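PDB 5B68: 4-alpha-glucanotransferase from Corynebacterium glutamicum, which belongs to the amylomaltase (disproportionating enzyme) family, joining a TIM-barrel enzyme domain to an N-terminal beta-sandwich domain. Local coordinates for residues A[141-146]-A[494-499]; A[191-196]-A[272-277]; A[196-201]-A[245-250]; A[238-243]-A[441-446]. One frame throughout, in Å; residues are numbered along the deposited sequence.

Interaction 1 of 4, residues A[141-146]-A[494-499]; sequences LGWHKL and LALEAE
Leu141, just before strand 142-150, and Trp143 on it meet Leu496 and Glu497 on the helix 487-500. The Trp143 side chain makes the one hydrogen bond across the contact. Its CB does not head straight for the helix. CG lies beside the backbone N (chi1 -63°), and from there the indole reaches across. At the pyrrole edge, NE1 donates a hydrogen bond to Glu497 OE2 at 2.9 Å. The bond is bent, with an angle of 145° at the hydrogen, and OE2 sits somewhat out of the indole plane. Glu497 OE2 is met nearly along its C-O axis. Leu496 CD2 approaches the same ring obliquely, 3.6 Å from Trp143 NE1. Farther along, CZ2 of Trp143 lies 3.8 Å from OE2 of Glu497.

The two methyls of Leu496 part. CD2 goes to the indole, while CD1 packs 3.8 Å from Leu141 CB and 3.9 Å from Gly142 N. Glu497 bends at chi2 to bring its carboxylate to the indole, and the two planes stand 48° apart. The same OE2 also forms a salt bridge with Arg448, so a neighbouring charge shares the acceptor. Arg444 makes a cation-pi contact with the indole. Strand 153-162 adds Ile160 beside both Trp143 and Leu496. This is a domain interface: a strand of the N-terminal beta sandwich rests on a helix of the TIM-barrel domain.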
# COMPACT_ATOMS: atom_id res chain seq x y z
N LEU A 141 -12.71 -21.09 2.61
CA LEU A 141 -12.28 -19.69 2.50
C LEU A 141 -13.17 -18.95 1.55
O LEU A 141 -13.67 -19.54 0.64
CB LEU A 141 -10.84 -19.64 2.00
CG LEU A 141 -9.78 -20.30 2.88
CD1 LEU A 141 -8.40 -20.05 2.27
CD2 LEU A 141 -9.76 -19.75 4.26
N GLY A 142 -13.41 -17.67 1.81
CA GLY A 142 -14.00 -16.83 0.77
C GLY A 142 -15.09 -15.95 1.29
O GLY A 142 -15.20 -15.63 2.49
N TRP A 143 -15.85 -15.48 0.31
CA TRP A 143 -16.79 -14.39 0.46
C TRP A 143 -18.20 -14.90 0.39
O TRP A 143 -18.77 -14.99 -0.66
CB TRP A 143 -16.53 -13.34 -0.64
CG TRP A 143 -15.19 -12.77 -0.48
CD1 TRP A 143 -14.03 -13.26 -0.99
CD2 TRP A 143 -14.84 -11.66 0.32
NE1 TRP A 143 -12.98 -12.50 -0.57
CE2 TRP A 143 -13.45 -11.50 0.24
CE3 TRP A 143 -15.57 -10.76 1.09
CZ2 TRP A 143 -12.78 -10.49 0.89
CZ3 TRP A 143 -14.91 -9.76 1.74
CH2 TRP A 143 -13.53 -9.63 1.65
N HIS A 144 -18.72 -15.23 1.56
CA HIS A 144 -20.06 -15.77 1.74
C HIS A 144 -21.05 -14.74 2.29
O HIS A 144 -20.71 -13.59 2.46
CB HIS A 144 -19.99 -16.99 2.65
CG HIS A 144 -18.83 -17.88 2.36
ND1 HIS A 144 -18.49 -18.25 1.08
CD2 HIS A 144 -17.89 -18.42 3.17
CE1 HIS A 144 -17.42 -19.01 1.12
NE2 HIS A 144 -17.03 -19.13 2.38
N LYS A 145 -22.28 -15.18 2.50
CA LYS A 145 -23.29 -14.33 3.08
C LYS A 145 -24.12 -15.03 4.14
O LYS A 145 -24.42 -16.19 4.01
CB LYS A 145 -24.21 -13.82 1.99
CG LYS A 145 -23.59 -12.80 1.07
CD LYS A 145 -24.66 -11.91 0.49
CE LYS A 145 -24.09 -10.93 -0.52
NZ LYS A 145 -25.17 -10.44 -1.40
N LEU A 146 -24.51 -14.27 5.15
CA LEU A 146 -25.52 -14.69 6.09
C LEU A 146 -26.82 -14.03 5.69
O LEU A 146 -26.87 -12.87 5.38
CB LEU A 146 -25.16 -14.32 7.52
CG LEU A 146 -24.22 -15.24 8.27
CD1 LEU A 146 -23.57 -14.53 9.43
CD2 LEU A 146 -24.92 -16.50 8.72
N LEU A 494 -6.71 -9.28 4.18
CA LEU A 494 -5.46 -9.22 3.51
C LEU A 494 -4.90 -10.64 3.33
O LEU A 494 -4.45 -11.02 2.24
CB LEU A 494 -4.50 -8.32 4.29
CG LEU A 494 -3.05 -8.33 3.89
CD1 LEU A 494 -2.91 -7.81 2.49
CD2 LEU A 494 -2.26 -7.46 4.85
N ALA A 495 -4.93 -11.45 4.38
CA ALA A 495 -4.42 -12.82 4.30
C ALA A 495 -5.24 -13.67 3.31
O ALA A 495 -4.63 -14.44 2.53
CB ALA A 495 -4.36 -13.49 5.66
N LEU A 496 -6.54 -13.46 3.32
CA LEU A 496 -7.42 -14.18 2.42
C LEU A 496 -7.11 -13.85 0.97
O LEU A 496 -6.89 -14.77 0.19
CB LEU A 496 -8.88 -13.90 2.71
CG LEU A 496 -9.95 -14.47 1.75
CD1 LEU A 496 -9.88 -15.97 1.58
CD2 LEU A 496 -11.32 -14.03 2.28
N GLU A 497 -7.12 -12.59 0.63
CA GLU A 497 -6.82 -12.21 -0.75
C GLU A 497 -5.43 -12.65 -1.25
O GLU A 497 -5.26 -13.14 -2.40
CB GLU A 497 -7.12 -10.76 -0.96
CG GLU A 497 -8.62 -10.44 -1.00
CD GLU A 497 -9.35 -11.17 -2.08
OE1 GLU A 497 -8.93 -11.12 -3.28
OE2 GLU A 497 -10.38 -11.83 -1.75
N ALA A 498 -4.42 -12.48 -0.40
CA ALA A 498 -3.10 -13.00 -0.68
C ALA A 498 -3.02 -14.52 -0.82
O ALA A 498 -2.38 -15.03 -1.74
CB ALA A 498 -2.06 -12.46 0.34
N GLU A 499 -3.71 -15.26 0.05
CA GLU A 499 -3.71 -16.69 -0.04
C GLU A 499 -4.35 -17.13 -1.34
O GLU A 499 -3.77 -17.97 -2.02
CB GLU A 499 -4.37 -17.33 1.17
CG GLU A 499 -4.30 -18.84 1.17
CD GLU A 499 -2.92 -19.43 1.43
OE1 GLU A 499 -1.97 -18.68 1.62
OE2 GLU A 499 -2.76 -20.65 1.43

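Interaction 2 of 4, residues A[191-196]-A[272-277]; sequences LSWGMG and AEFRER
Arg275 meets the backbone of Leu191, and Phe274 meets Trp193. Arg275 has the largest buried area of the contact. Its chain is extended from CG to NE and runs beside the Leu191 side chain, pointing the same way. NE donates to Leu191 O at 3.1 Å. The donor lies above the carbonyl plane, 38° out of it, so the bond does not follow a lone pair. CD2 of Leu191 covers one face of the guanidinium, 3.8 Å from CZ of Arg275. At the edge of the group a water accepts from Arg275 NH2 and donates to Leu191 O, so that one carbonyl takes both a direct and a bridged link. NH2 also forms a salt bridge with Glu251.

Phe274 and Trp193 pair their rings almost parallel, with the planes 19° apart, but slid so far that they barely overlap. The touch is made by Trp193 CE3 and Phe274 CD2 at 3.8 Å. CB of Phe274 packs closer, 3.5 Å from Trp193 C. NE1 of Trp193 is held by Glu251, the same residue that binds Arg275. Gly194 follows at a positive phi, and its N makes a weak bond to Ser192 O. That bond closes an inverse gamma turn centred on Trp193. The turn lies in the loop between barrel strand 177-182 and helix 198-209, and it fits against helix 261-277 at Phe274 and Arg275.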
# COMPACT_ATOMS: atom_id res chain seq x y z
N LEU A 191 13.79 2.29 -25.42
CA LEU A 191 12.47 2.64 -25.92
C LEU A 191 11.48 3.36 -24.97
O LEU A 191 10.49 3.85 -25.43
CB LEU A 191 11.82 1.42 -26.56
CG LEU A 191 12.63 0.71 -27.64
CD1 LEU A 191 12.01 -0.62 -28.02
CD2 LEU A 191 12.83 1.58 -28.86
N SER A 192 11.75 3.43 -23.67
CA SER A 192 10.85 4.12 -22.75
C SER A 192 10.59 5.57 -23.23
O SER A 192 11.50 6.25 -23.74
CB SER A 192 11.43 4.21 -21.36
OG SER A 192 11.90 2.93 -20.91
N TRP A 193 9.39 6.07 -22.96
CA TRP A 193 9.11 7.51 -23.14
C TRP A 193 9.57 8.35 -22.00
O TRP A 193 8.76 8.95 -21.26
CB TRP A 193 7.62 7.73 -23.46
CG TRP A 193 7.18 7.24 -24.78
CD1 TRP A 193 7.70 6.21 -25.54
CD2 TRP A 193 6.06 7.75 -25.54
NE1 TRP A 193 6.97 6.05 -26.68
CE2 TRP A 193 5.97 6.99 -26.71
CE3 TRP A 193 5.12 8.75 -25.32
CZ2 TRP A 193 4.98 7.20 -27.67
CZ3 TRP A 193 4.12 8.96 -26.31
CH2 TRP A 193 4.08 8.17 -27.44
N GLY A 194 10.89 8.36 -21.75
CA GLY A 194 11.36 9.21 -20.69
C GLY A 194 11.21 8.64 -19.29
O GLY A 194 11.75 9.16 -18.35
N MET A 195 10.38 7.63 -19.14
CA MET A 195 10.14 7.09 -17.82
C MET A 195 9.74 5.63 -17.98
O MET A 195 9.24 5.25 -19.00
CB MET A 195 9.08 7.91 -17.09
CG MET A 195 7.65 7.43 -17.23
SD MET A 195 6.38 8.40 -16.40
CE MET A 195 5.99 7.46 -14.94
N GLY A 196 9.97 4.83 -16.96
CA GLY A 196 9.71 3.38 -17.13
C GLY A 196 8.22 3.09 -17.26
O GLY A 196 7.37 3.85 -16.68
N ALA A 272 10.78 9.41 -30.09
CA ALA A 272 12.17 9.85 -30.22
C ALA A 272 12.55 11.02 -29.28
O ALA A 272 13.64 10.98 -28.68
CB ALA A 272 12.45 10.20 -31.65
N GLU A 273 11.70 12.03 -29.10
CA GLU A 273 12.05 13.12 -28.17
C GLU A 273 12.08 12.69 -26.70
O GLU A 273 12.92 13.22 -25.87
CB GLU A 273 11.14 14.37 -28.30
CG GLU A 273 11.31 15.35 -27.10
CD GLU A 273 10.56 16.67 -27.20
OE1 GLU A 273 10.12 17.18 -26.13
OE2 GLU A 273 10.42 17.21 -28.34
N PHE A 274 11.11 11.82 -26.31
CA PHE A 274 11.05 11.44 -24.89
C PHE A 274 12.23 10.48 -24.67
O PHE A 274 12.88 10.54 -23.62
CB PHE A 274 9.67 10.82 -24.51
CG PHE A 274 8.56 11.84 -24.46
CD1 PHE A 274 8.66 12.97 -23.63
CD2 PHE A 274 7.45 11.72 -25.29
CE1 PHE A 274 7.66 13.95 -23.63
CE2 PHE A 274 6.46 12.68 -25.29
CZ PHE A 274 6.57 13.80 -24.49
N ARG A 275 12.50 9.65 -25.66
CA ARG A 275 13.60 8.68 -25.59
C ARG A 275 15.00 9.32 -25.39
O ARG A 275 15.86 8.74 -24.77
CB ARG A 275 13.62 7.86 -26.88
CG ARG A 275 12.50 6.86 -26.91
CD ARG A 275 12.35 6.14 -28.22
NE ARG A 275 11.20 5.24 -28.11
CZ ARG A 275 10.58 4.62 -29.11
NH1 ARG A 275 10.99 4.75 -30.37
NH2 ARG A 275 9.56 3.84 -28.82
N GLU A 276 15.22 10.51 -25.91
CA GLU A 276 16.45 11.22 -25.61
C GLU A 276 16.64 11.44 -24.09
O GLU A 276 17.76 11.40 -23.56
CB GLU A 276 16.46 12.61 -26.34
CG GLU A 276 16.66 12.50 -27.85
CD GLU A 276 18.01 11.88 -28.26
OE1 GLU A 276 19.05 12.11 -27.57
OE2 GLU A 276 18.03 11.13 -29.27
N ARG A 277 15.53 11.69 -23.36
CA ARG A 277 15.60 11.88 -21.93
C ARG A 277 16.18 10.65 -21.22
O ARG A 277 16.86 10.80 -20.23
CB ARG A 277 14.22 12.24 -21.33
CG ARG A 277 13.57 13.44 -22.04
CD ARG A 277 12.42 13.96 -21.20
NE ARG A 277 11.66 14.93 -21.98
CZ ARG A 277 10.42 15.34 -21.68
NH1 ARG A 277 9.77 14.89 -20.58
NH2 ARG A 277 9.84 16.22 -22.49
O HOH W 1 8.24 2.64 -26.71

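Interaction 3 of 4, residues A[196-201]-A[245-250]; sequences GDFNDL and PIYIRV
The Arg249 guanidinium lies flat under Asn199, whose CB sits over the centre of one face, 3.4 Å above the plane. The Asn199 amide is stacked on it, the two planes only 5° apart, and its ND2 is bonded to Asp252. At the edge, in plane, is Asp197 OD2. Asp197 and Asp200 form a capping box at the start of helix 198-209, and Arg249 is salt-bridged to both. NE and NH2 of Arg249 grip the single atom OD2 of Asp197 side-on, with NE at 2.8 Å. NH2 also meets Asp200 OD1 at 3.1 Å. A bend at chi3 (-65°) turns the arginine tip to the start of the helix. The pull of two carboxylates would be expected to keep the guanidinium in place. Ser189 OG bonds to Asp200 OD1 and Arg249 NH2, and Asp200 OD2 to Ser192.

The Phe198 ring carries Tyr247 CB over one face, a CH-pi contact 3.6 Å from the ring centroid. Ile248 CG1 touches Phe198 CE2 at 4.0 Å. The Tyr247 ring has Ile246 CG2 over one face and Gly196 O in plane at its edge, 3.3 Å from CD1. In the first turn of the helix, Phe198 N donates to Tyr247 O at 2.9 Å, with an angle of 156° at the hydrogen.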
# COMPACT_ATOMS: atom_id res chain seq x y z
N GLY A 196 9.97 4.83 -16.96
CA GLY A 196 9.71 3.38 -17.13
C GLY A 196 8.22 3.09 -17.26
O GLY A 196 7.37 3.85 -16.68
N ASP A 197 7.92 2.03 -17.94
CA ASP A 197 6.55 1.63 -18.28
C ASP A 197 6.38 0.14 -18.04
O ASP A 197 7.30 -0.51 -17.50
CB ASP A 197 6.23 2.10 -19.72
CG ASP A 197 7.13 1.47 -20.80
OD1 ASP A 197 7.49 0.28 -20.68
OD2 ASP A 197 7.46 2.15 -21.81
N PHE A 198 5.21 -0.41 -18.38
CA PHE A 198 4.95 -1.86 -18.05
C PHE A 198 5.89 -2.77 -18.83
O PHE A 198 6.20 -3.89 -18.41
CB PHE A 198 3.48 -2.30 -18.37
CG PHE A 198 2.43 -1.52 -17.58
CD1 PHE A 198 2.42 -1.54 -16.21
CD2 PHE A 198 1.41 -0.86 -18.24
CE1 PHE A 198 1.43 -0.89 -15.49
CE2 PHE A 198 0.41 -0.22 -17.53
CZ PHE A 198 0.45 -0.18 -16.15
N ASN A 199 6.30 -2.36 -20.04
CA ASN A 199 7.26 -3.14 -20.78
C ASN A 199 8.56 -3.22 -20.05
O ASN A 199 9.12 -4.30 -19.85
CB ASN A 199 7.46 -2.57 -22.19
CG ASN A 199 8.35 -3.43 -23.06
OD1 ASN A 199 9.52 -3.59 -22.79
ND2 ASN A 199 7.77 -4.00 -24.11
N ASP A 200 9.02 -2.05 -19.63
CA ASP A 200 10.21 -1.97 -18.81
C ASP A 200 10.16 -2.82 -17.54
O ASP A 200 11.18 -3.39 -17.14
CB ASP A 200 10.58 -0.54 -18.42
CG ASP A 200 10.79 0.37 -19.64
OD1 ASP A 200 11.52 -0.04 -20.52
OD2 ASP A 200 10.26 1.52 -19.66
N LEU A 201 9.00 -2.85 -16.91
CA LEU A 201 8.76 -3.69 -15.71
C LEU A 201 9.09 -5.15 -16.00
O LEU A 201 9.84 -5.84 -15.25
CB LEU A 201 7.31 -3.53 -15.23
CG LEU A 201 6.87 -4.37 -14.02
CD1 LEU A 201 7.73 -4.00 -12.85
CD2 LEU A 201 5.41 -4.11 -13.75
N PRO A 245 -2.53 4.78 -15.87
CA PRO A 245 -2.25 4.60 -17.28
C PRO A 245 -0.99 5.27 -17.83
O PRO A 245 -0.63 4.94 -18.93
CB PRO A 245 -3.55 5.14 -17.98
CG PRO A 245 -4.55 5.28 -16.87
CD PRO A 245 -3.72 5.65 -15.66
N ILE A 246 -0.30 6.10 -17.05
CA ILE A 246 0.99 6.66 -17.47
C ILE A 246 2.04 5.63 -17.83
O ILE A 246 2.98 5.92 -18.59
CB ILE A 246 1.54 7.61 -16.47
CG1 ILE A 246 2.44 8.66 -17.17
CG2 ILE A 246 2.22 6.95 -15.26
CD1 ILE A 246 2.94 9.68 -16.18
N TYR A 247 1.84 4.43 -17.29
CA TYR A 247 2.75 3.31 -17.49
C TYR A 247 2.50 2.47 -18.75
O TYR A 247 3.28 1.61 -19.05
CB TYR A 247 2.75 2.41 -16.26
CG TYR A 247 3.29 3.02 -14.99
CD1 TYR A 247 4.62 3.34 -14.86
CD2 TYR A 247 2.46 3.25 -13.91
CE1 TYR A 247 5.11 3.89 -13.71
CE2 TYR A 247 2.95 3.79 -12.76
CZ TYR A 247 4.28 4.12 -12.66
OH TYR A 247 4.74 4.64 -11.51
N ILE A 248 1.41 2.71 -19.46
CA ILE A 248 1.15 2.02 -20.65
C ILE A 248 2.25 2.30 -21.69
O ILE A 248 2.62 3.49 -21.89
CB ILE A 248 -0.19 2.44 -21.25
CG1 ILE A 248 -1.36 1.99 -20.35
CG2 ILE A 248 -0.35 1.85 -22.62
CD1 ILE A 248 -2.69 2.60 -20.78
N ARG A 249 2.76 1.26 -22.33
CA ARG A 249 3.61 1.45 -23.49
C ARG A 249 2.71 1.34 -24.69
O ARG A 249 2.23 0.28 -25.02
CB ARG A 249 4.69 0.40 -23.63
CG ARG A 249 5.45 0.58 -24.93
CD ARG A 249 6.79 -0.11 -24.98
NE ARG A 249 7.76 0.40 -24.03
CZ ARG A 249 9.01 -0.00 -24.01
NH1 ARG A 249 9.41 -0.89 -24.90
NH2 ARG A 249 9.86 0.46 -23.12
N VAL A 250 2.52 2.45 -25.35
CA VAL A 250 1.45 2.50 -26.35
C VAL A 250 1.74 1.64 -27.54
O VAL A 250 0.82 1.05 -28.17
CB VAL A 250 1.10 3.97 -26.75
CG1 VAL A 250 0.72 4.81 -25.54
CG2 VAL A 250 2.22 4.63 -27.56

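Interaction 4 of 4, residues A[238-243]-A[441-446]; sequences TTRRFI and IPWRNL. With SO4 (sulfate ion), chain K.
Arg240 packs on Leu446 and Trp443 of helix 441-452, Arg241 on Asn445 and Leu446. The Arg240 guanidinium has Leu446 CD2 over one face, 4.0 Å from NH1. Trp443 comes to it obliquely, the planes 28° apart, with CZ3 also 4.0 Å from NH1. Leu446 CG is in the crowded position between backbone N and carbonyl carbon (chi1 80°). Its CB packs on the loop backbone, 3.7 Å from Arg240 O. Arg240 NH2 is bound by Ala388 O, and NE by a glycerol.

Arg241 is extended and lies alongside Asn445, both pointing the same way. Asn445 CB faces the guanidinium, 3.8 Å from NH2, while the amide plane is turned 62° from it. Phe242 CZ also covers a guanidinium face, and NH1 forms a salt bridge with Glu320. No hydrogen bond crosses between the segments. On the helix, Asn445 OD1 accepts from Arg444 NE at 3.1 Å, in the guanidinium plane. This would be expected to steady Arg444, whose NH1 and NH2 bind sulfate O3 at 2.6 Å and O4 at 2.9 Å. Sulfate and glycerol probably come from the crystallisation liquor. Here the loop after barrel strand 215-218, shaped by the ST turn at Thr239, packs on a helix of the TIM-barrel domain.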
# COMPACT_ATOMS: atom_id res chain seq x y z
N THR A 238 -5.06 8.60 -6.50
CA THR A 238 -6.51 8.98 -6.51
C THR A 238 -7.39 7.80 -6.12
O THR A 238 -8.54 7.97 -5.67
CB THR A 238 -6.93 9.61 -7.89
OG1 THR A 238 -8.00 10.56 -7.70
CG2 THR A 238 -7.31 8.59 -8.86
N THR A 239 -6.84 6.60 -6.19
CA THR A 239 -7.56 5.37 -5.87
C THR A 239 -6.45 4.42 -5.43
O THR A 239 -5.27 4.64 -5.81
CB THR A 239 -8.33 4.81 -7.09
OG1 THR A 239 -8.97 3.55 -6.81
CG2 THR A 239 -7.43 4.63 -8.39
N ARG A 240 -6.77 3.39 -4.66
CA ARG A 240 -5.85 2.30 -4.43
C ARG A 240 -6.24 1.03 -5.22
O ARG A 240 -5.62 -0.05 -5.09
CB ARG A 240 -5.73 2.01 -2.94
CG ARG A 240 -5.08 3.17 -2.24
CD ARG A 240 -4.70 2.83 -0.85
NE ARG A 240 -5.84 2.47 -0.00
CZ ARG A 240 -5.73 1.69 1.07
NH1 ARG A 240 -6.82 1.45 1.83
NH2 ARG A 240 -4.53 1.15 1.42
N ARG A 241 -7.25 1.12 -6.04
CA ARG A 241 -7.69 -0.04 -6.78
C ARG A 241 -7.17 -0.02 -8.21
O ARG A 241 -6.55 -0.94 -8.65
CB ARG A 241 -9.19 -0.08 -6.83
CG ARG A 241 -9.76 -1.28 -7.56
CD ARG A 241 -11.25 -1.49 -7.44
NE ARG A 241 -11.67 -2.46 -8.40
CZ ARG A 241 -12.95 -2.79 -8.64
NH1 ARG A 241 -13.21 -3.59 -9.65
NH2 ARG A 241 -13.96 -2.28 -7.89
N PHE A 242 -7.49 1.04 -8.93
CA PHE A 242 -7.14 1.14 -10.32
C PHE A 242 -5.73 1.61 -10.57
O PHE A 242 -5.08 2.08 -9.69
CB PHE A 242 -8.20 1.94 -11.06
CG PHE A 242 -9.55 1.34 -10.91
CD1 PHE A 242 -9.89 0.25 -11.63
CD2 PHE A 242 -10.41 1.83 -9.97
CE1 PHE A 242 -11.12 -0.33 -11.47
CE2 PHE A 242 -11.64 1.25 -9.80
CZ PHE A 242 -11.99 0.17 -10.55
N ILE A 243 -5.27 1.44 -11.80
CA ILE A 243 -3.84 1.52 -12.15
C ILE A 243 -3.54 2.76 -12.98
O ILE A 243 -4.37 3.17 -13.81
CB ILE A 243 -3.45 0.30 -12.97
CG1 ILE A 243 -3.83 -1.03 -12.28
CG2 ILE A 243 -1.98 0.31 -13.38
CD1 ILE A 243 -3.18 -1.25 -10.95
N ILE A 441 -16.20 -4.85 1.19
CA ILE A 441 -16.04 -5.13 -0.20
C ILE A 441 -15.04 -4.16 -0.88
O ILE A 441 -14.28 -4.62 -1.75
CB ILE A 441 -17.40 -5.17 -0.93
CG1 ILE A 441 -18.23 -6.35 -0.40
CG2 ILE A 441 -17.20 -5.17 -2.44
CD1 ILE A 441 -17.68 -7.75 -0.68
N PRO A 442 -15.01 -2.86 -0.48
CA PRO A 442 -13.98 -1.96 -1.07
C PRO A 442 -12.51 -2.36 -0.76
O PRO A 442 -11.62 -2.20 -1.60
CB PRO A 442 -14.34 -0.64 -0.46
CG PRO A 442 -15.86 -0.71 -0.35
CD PRO A 442 -16.01 -2.08 0.24
N TRP A 443 -12.30 -2.91 0.43
CA TRP A 443 -10.96 -3.41 0.86
C TRP A 443 -10.64 -4.67 0.02
O TRP A 443 -9.55 -4.81 -0.57
CB TRP A 443 -10.99 -3.72 2.35
CG TRP A 443 -9.75 -4.29 2.95
CD1 TRP A 443 -9.70 -5.32 3.81
CD2 TRP A 443 -8.41 -3.78 2.88
NE1 TRP A 443 -8.42 -5.57 4.20
CE2 TRP A 443 -7.61 -4.59 3.70
CE3 TRP A 443 -7.82 -2.71 2.21
CZ2 TRP A 443 -6.24 -4.41 3.83
CZ3 TRP A 443 -6.48 -2.52 2.31
CH2 TRP A 443 -5.68 -3.37 3.15
N ARG A 444 -11.60 -5.64 -0.06
CA ARG A 444 -11.45 -6.76 -0.93
C ARG A 444 -11.06 -6.38 -2.38
O ARG A 444 -10.15 -6.97 -2.97
CB ARG A 444 -12.75 -7.61 -1.03
CG ARG A 444 -12.55 -8.84 -1.91
CD ARG A 444 -13.87 -9.57 -2.14
NE ARG A 444 -14.70 -8.85 -3.07
CZ ARG A 444 -15.95 -9.20 -3.42
NH1 ARG A 444 -16.51 -10.26 -2.87
NH2 ARG A 444 -16.66 -8.43 -4.28
N ASN A 445 -11.81 -5.43 -2.95
CA ASN A 445 -11.67 -5.17 -4.37
C ASN A 445 -10.31 -4.51 -4.69
O ASN A 445 -9.68 -4.88 -5.72
CB ASN A 445 -12.83 -4.31 -4.86
CG ASN A 445 -14.14 -5.11 -4.93
OD1 ASN A 445 -14.17 -6.30 -4.76
ND2 ASN A 445 -15.20 -4.42 -5.23
N LEU A 446 -9.86 -3.58 -3.84
CA LEU A 446 -8.55 -2.97 -4.09
C LEU A 446 -7.43 -4.05 -3.95
O LEU A 446 -6.55 -4.15 -4.83
CB LEU A 446 -8.32 -1.74 -3.28
CG LEU A 446 -7.91 -1.87 -1.83
CD1 LEU A 446 -6.41 -2.06 -1.62
CD2 LEU A 446 -8.40 -0.68 -1.10
S SO4 K . -19.87 -10.34 -4.19
O1 SO4 K . -20.59 -11.39 -4.96
O2 SO4 K . -20.80 -9.43 -3.48
O3 SO4 K . -19.00 -10.99 -3.15
O4 SO4 K . -19.12 -9.57 -5.21

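Interaction 1 spans the widest stretch of chain, from the N-terminal beta sandwich to barrel helix 487-500, and the other three fall between its two segments. Interactions 2 and 3 share Gly196, and their centres are 11 Å apart. They gather the loop and helix after barrel strand 177-182 around the loop and helix after strand 215-218. Ser192 and Asp200 join the two, probably by a hydrogen bond. Interaction 4 uses an earlier part of that second loop and touches interaction 3 through Ile243 and Phe198. It also touches interaction 1, where Arg444 packs on Trp143. Direct contacts therefore run from the domain interface, through helix 441-452, to the loops after barrel strands 177-182 and 215-218.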